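PDB 6UUK: muramoyltetrapeptide carboxypeptidase from Oxalobacter formigenes OXCC13, which probably acts as a serine-type LD-carboxypeptidase of the S66 family, trimming the terminal D-alanine from muramoyl tetrapeptides of the cell wall. Local coordinates for residues D182-T187 / H316-V321. Numbering follows the deposited sequence.
Sequences DLSAFT and HTKDKV
T187, in the first turn of helix 185-196, grips the backbone of the loop 316-321 through one hydroxyl. Its OG1 donates to K318 O at 2.6 Å, in the carbonyl plane on a lone pair, and accepts from K320 N at 2.9 Å. Threonine suits the place because a single hydroxyl does both while its methyl covers the K320 chain, CG2 to CG 3.7 Å. S184, a small N-cap of the same helix, has OG anti to the backbone N (chi1 177°), where it accepts from T187 N and donates to D319 OD1 at 2.5 Å, from above the carboxylate plane. That carboxylate is nearly parallel to the F186 ring (7°) but lies by the CB end, OD2 3.2 Å from F186 CB. Phenylalanine supplies a flat apolar cover, its CZ 3.6 Å from V321 CG1. Lysine is long enough for K318 to run extended past S184 CB to D182, crossing that side chain at about a right angle; this exposed salt bridge, NZ to OD1 2.5 Å, is modelled shorter than usual and its length is uncertain. A water bridges T187 O and K320 O. The helix dipole would probably favour acidic D319 beside the N-terminus. Four hydrogen bonds thus join D182, S184 and T187 to residues 318-320, closely following H316, a predicted charge-relay residue, with one hydroxyl pairing two backbone groups.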
ATOM      1  N   ASP B 182       0.660 -30.993  -7.634  1.00 30.70           N
ATOM      2  CA  ASP B 182       1.874 -30.828  -8.432  1.00 34.67           C
ATOM      3  C   ASP B 182       3.012 -30.311  -7.549  1.00 29.30           C
ATOM      4  O   ASP B 182       3.536 -29.211  -7.727  1.00 32.38           O
ATOM      5  CB  ASP B 182       1.604 -29.897  -9.610  1.00 36.50           C
ATOM      6  CG  ASP B 182       2.650 -30.015 -10.707  1.00 42.02           C
ATOM      7  OD1 ASP B 182       3.846 -29.794 -10.429  1.00 50.82           O
ATOM      8  OD2 ASP B 182       2.271 -30.332 -11.853  1.00 46.42           O
ATOM      9  N   LEU B 183       3.382 -31.141  -6.572  1.00 25.27           N
ATOM     10  CA  LEU B 183       4.380 -30.753  -5.585  1.00 23.36           C
ATOM     11  C   LEU B 183       5.710 -30.421  -6.251  1.00 29.00           C
ATOM     12  O   LEU B 183       6.109 -31.050  -7.236  1.00 22.70           O
ATOM     13  CB  LEU B 183       4.572 -31.871  -4.560  1.00 22.36           C
ATOM     14  CG  LEU B 183       3.428 -32.090  -3.569  1.00 24.83           C
ATOM     15  CD1 LEU B 183       3.691 -33.313  -2.705  1.00 18.62           C
ATOM     16  CD2 LEU B 183       3.233 -30.856  -2.703  1.00 20.44           C
ATOM     17  N   SER B 184       6.396 -29.424  -5.704  1.00 33.35           N
ATOM     18  CA  SER B 184       7.664 -28.946  -6.240  1.00 20.30           C
ATOM     19  C   SER B 184       8.808 -29.518  -5.413  1.00 20.73           C
ATOM     20  O   SER B 184       8.899 -29.258  -4.209  1.00 24.67           O
ATOM     21  CB  SER B 184       7.715 -27.418  -6.236  1.00 18.89           C
ATOM     22  OG  SER B 184       8.972 -26.949  -6.690  1.00 24.68           O
ATOM     23  N   ALA B 185       9.677 -30.297  -6.061  1.00 23.78           N
ATOM     24  CA  ALA B 185      10.866 -30.790  -5.379  1.00 25.03           C
ATOM     25  C   ALA B 185      11.839 -29.660  -5.073  1.00 25.93           C
ATOM     26  O   ALA B 185      12.547 -29.711  -4.062  1.00 23.40           O
ATOM     27  CB  ALA B 185      11.548 -31.870  -6.218  1.00 15.21           C
ATOM     28  N   PHE B 186      11.884 -28.635  -5.927  1.00 24.08           N
ATOM     29  CA  PHE B 186      12.765 -27.498  -5.681  1.00 19.91           C
ATOM     30  C   PHE B 186      12.378 -26.766  -4.403  1.00 21.44           C
ATOM     31  O   PHE B 186      13.246 -26.371  -3.616  1.00 24.40           O
ATOM     32  CB  PHE B 186      12.730 -26.548  -6.880  1.00 29.63           C
ATOM     33  CG  PHE B 186      13.582 -25.321  -6.716  1.00 25.86           C
ATOM     34  CD1 PHE B 186      13.049 -24.153  -6.191  1.00 22.85           C
ATOM     35  CD2 PHE B 186      14.912 -25.328  -7.101  1.00 20.96           C
ATOM     36  CE1 PHE B 186      13.828 -23.023  -6.044  1.00 20.21           C
ATOM     37  CE2 PHE B 186      15.696 -24.199  -6.957  1.00 23.20           C
ATOM     38  CZ  PHE B 186      15.153 -23.046  -6.428  1.00 19.82           C
ATOM     39  N   THR B 187      11.077 -26.578  -4.176  1.00 20.99           N
ATOM     40  CA  THR B 187      10.627 -25.845  -2.998  1.00 24.12           C
ATOM     41  C   THR B 187      10.807 -26.670  -1.730  1.00 25.59           C
ATOM     42  O   THR B 187      11.311 -26.170  -0.716  1.00 19.74           O
ATOM     43  CB  THR B 187       9.163 -25.433  -3.165  1.00 20.02           C
ATOM     44  OG1 THR B 187       9.039 -24.540  -4.279  1.00 15.81           O
ATOM     45  CG2 THR B 187       8.653 -24.744  -1.909  1.00 30.14           C
ATOM     46  N   HIS B 316       5.424 -15.895  -5.156  1.00 26.24           N
ATOM     47  CA  HIS B 316       4.253 -16.771  -5.193  1.00 18.59           C
ATOM     48  C   HIS B 316       4.296 -17.690  -6.406  1.00 15.81           C
ATOM     49  O   HIS B 316       3.347 -17.775  -7.185  1.00 14.84           O
ATOM     50  CB  HIS B 316       2.974 -15.946  -5.175  1.00 17.47           C
ATOM     51  CG  HIS B 316       2.805 -15.120  -3.937  1.00 16.76           C
ATOM     52  ND1 HIS B 316       3.601 -14.032  -3.651  1.00 23.96           N
ATOM     53  CD2 HIS B 316       1.926 -15.223  -2.913  1.00 20.14           C
ATOM     54  CE1 HIS B 316       3.221 -13.500  -2.502  1.00 19.95           C
ATOM     55  NE2 HIS B 316       2.207 -14.203  -2.034  1.00 16.96           N
ATOM     56  N   THR B 317       5.417 -18.383  -6.571  1.00 13.15           N
ATOM     57  CA  THR B 317       5.624 -19.316  -7.664  1.00 11.53           C
ATOM     58  C   THR B 317       5.710 -20.737  -7.125  1.00 24.90           C
ATOM     59  O   THR B 317       5.859 -20.960  -5.919  1.00 22.79           O
ATOM     60  CB  THR B 317       6.900 -18.976  -8.444  1.00 16.37           C
ATOM     61  OG1 THR B 317       8.028 -19.013  -7.561  1.00 15.59           O
ATOM     62  CG2 THR B 317       6.794 -17.588  -9.058  1.00 15.38           C
ATOM     63  N   LYS B 318       5.605 -21.703  -8.037  1.00 20.48           N
ATOM     64  CA  LYS B 318       5.729 -23.104  -7.645  1.00 18.99           C
ATOM     65  C   LYS B 318       7.103 -23.382  -7.049  1.00 23.43           C
ATOM     66  O   LYS B 318       7.218 -24.002  -5.985  1.00 23.29           O
ATOM     67  CB  LYS B 318       5.468 -24.013  -8.845  1.00 18.48           C
ATOM     68  CG  LYS B 318       5.901 -25.452  -8.626  1.00 19.48           C
ATOM     69  CD  LYS B 318       5.653 -26.303  -9.858  1.00 22.65           C
ATOM     70  CE  LYS B 318       6.201 -27.707  -9.670  1.00 30.56           C
ATOM     71  NZ  LYS B 318       5.930 -28.565 -10.854  1.00 25.67           N
ATOM     72  N   ASP B 319       8.158 -22.930  -7.722  1.00 14.64           N
ATOM     73  CA  ASP B 319       9.521 -23.098  -7.236  1.00 21.03           C
ATOM     74  C   ASP B 319       9.942 -21.851  -6.467  1.00 18.30           C
ATOM     75  O   ASP B 319      10.023 -20.760  -7.040  1.00 18.32           O
ATOM     76  CB  ASP B 319      10.482 -23.365  -8.394  1.00 29.40           C
ATOM     77  CG  ASP B 319      10.392 -24.786  -8.908  1.00 25.66           C
ATOM     78  OD1 ASP B 319       9.341 -25.430  -8.703  1.00 22.00           O
ATOM     79  OD2 ASP B 319      11.380 -25.264  -9.501  1.00 21.82           O
ATOM     80  N   LYS B 320      10.205 -22.017  -5.174  1.00 17.93           N
ATOM     81  CA  LYS B 320      10.654 -20.925  -4.327  1.00 14.88           C
ATOM     82  C   LYS B 320      11.687 -21.452  -3.343  1.00 14.15           C
ATOM     83  O   LYS B 320      11.758 -22.651  -3.067  1.00 18.51           O
ATOM     84  CB  LYS B 320       9.487 -20.273  -3.571  1.00 16.59           C
ATOM     85  CG  LYS B 320       8.907 -21.139  -2.464  1.00 16.19           C
ATOM     86  CD  LYS B 320       7.691 -20.487  -1.830  1.00 18.36           C
ATOM     87  CE  LYS B 320       6.549 -20.375  -2.824  1.00 27.21           C
ATOM     88  NZ  LYS B 320       5.354 -19.714  -2.234  1.00 38.11           N
ATOM     89  N   VAL B 321      12.494 -20.537  -2.816  1.00 16.74           N
ATOM     90  CA  VAL B 321      13.522 -20.873  -1.843  1.00 16.23           C
ATOM     91  C   VAL B 321      13.091 -20.366  -0.473  1.00 20.02           C
ATOM     92  O   VAL B 321      12.177 -19.546  -0.338  1.00 23.03           O
ATOM     93  CB  VAL B 321      14.898 -20.295  -2.233  1.00 23.17           C
ATOM     94  CG1 VAL B 321      15.385 -20.910  -3.535  1.00 17.27           C
ATOM     95  CG2 VAL B 321      14.824 -18.780  -2.347  1.00 16.84           C
TER
HETATM   96  O   HOH W   1      11.671 -23.304  -0.559  1.00 15.30           O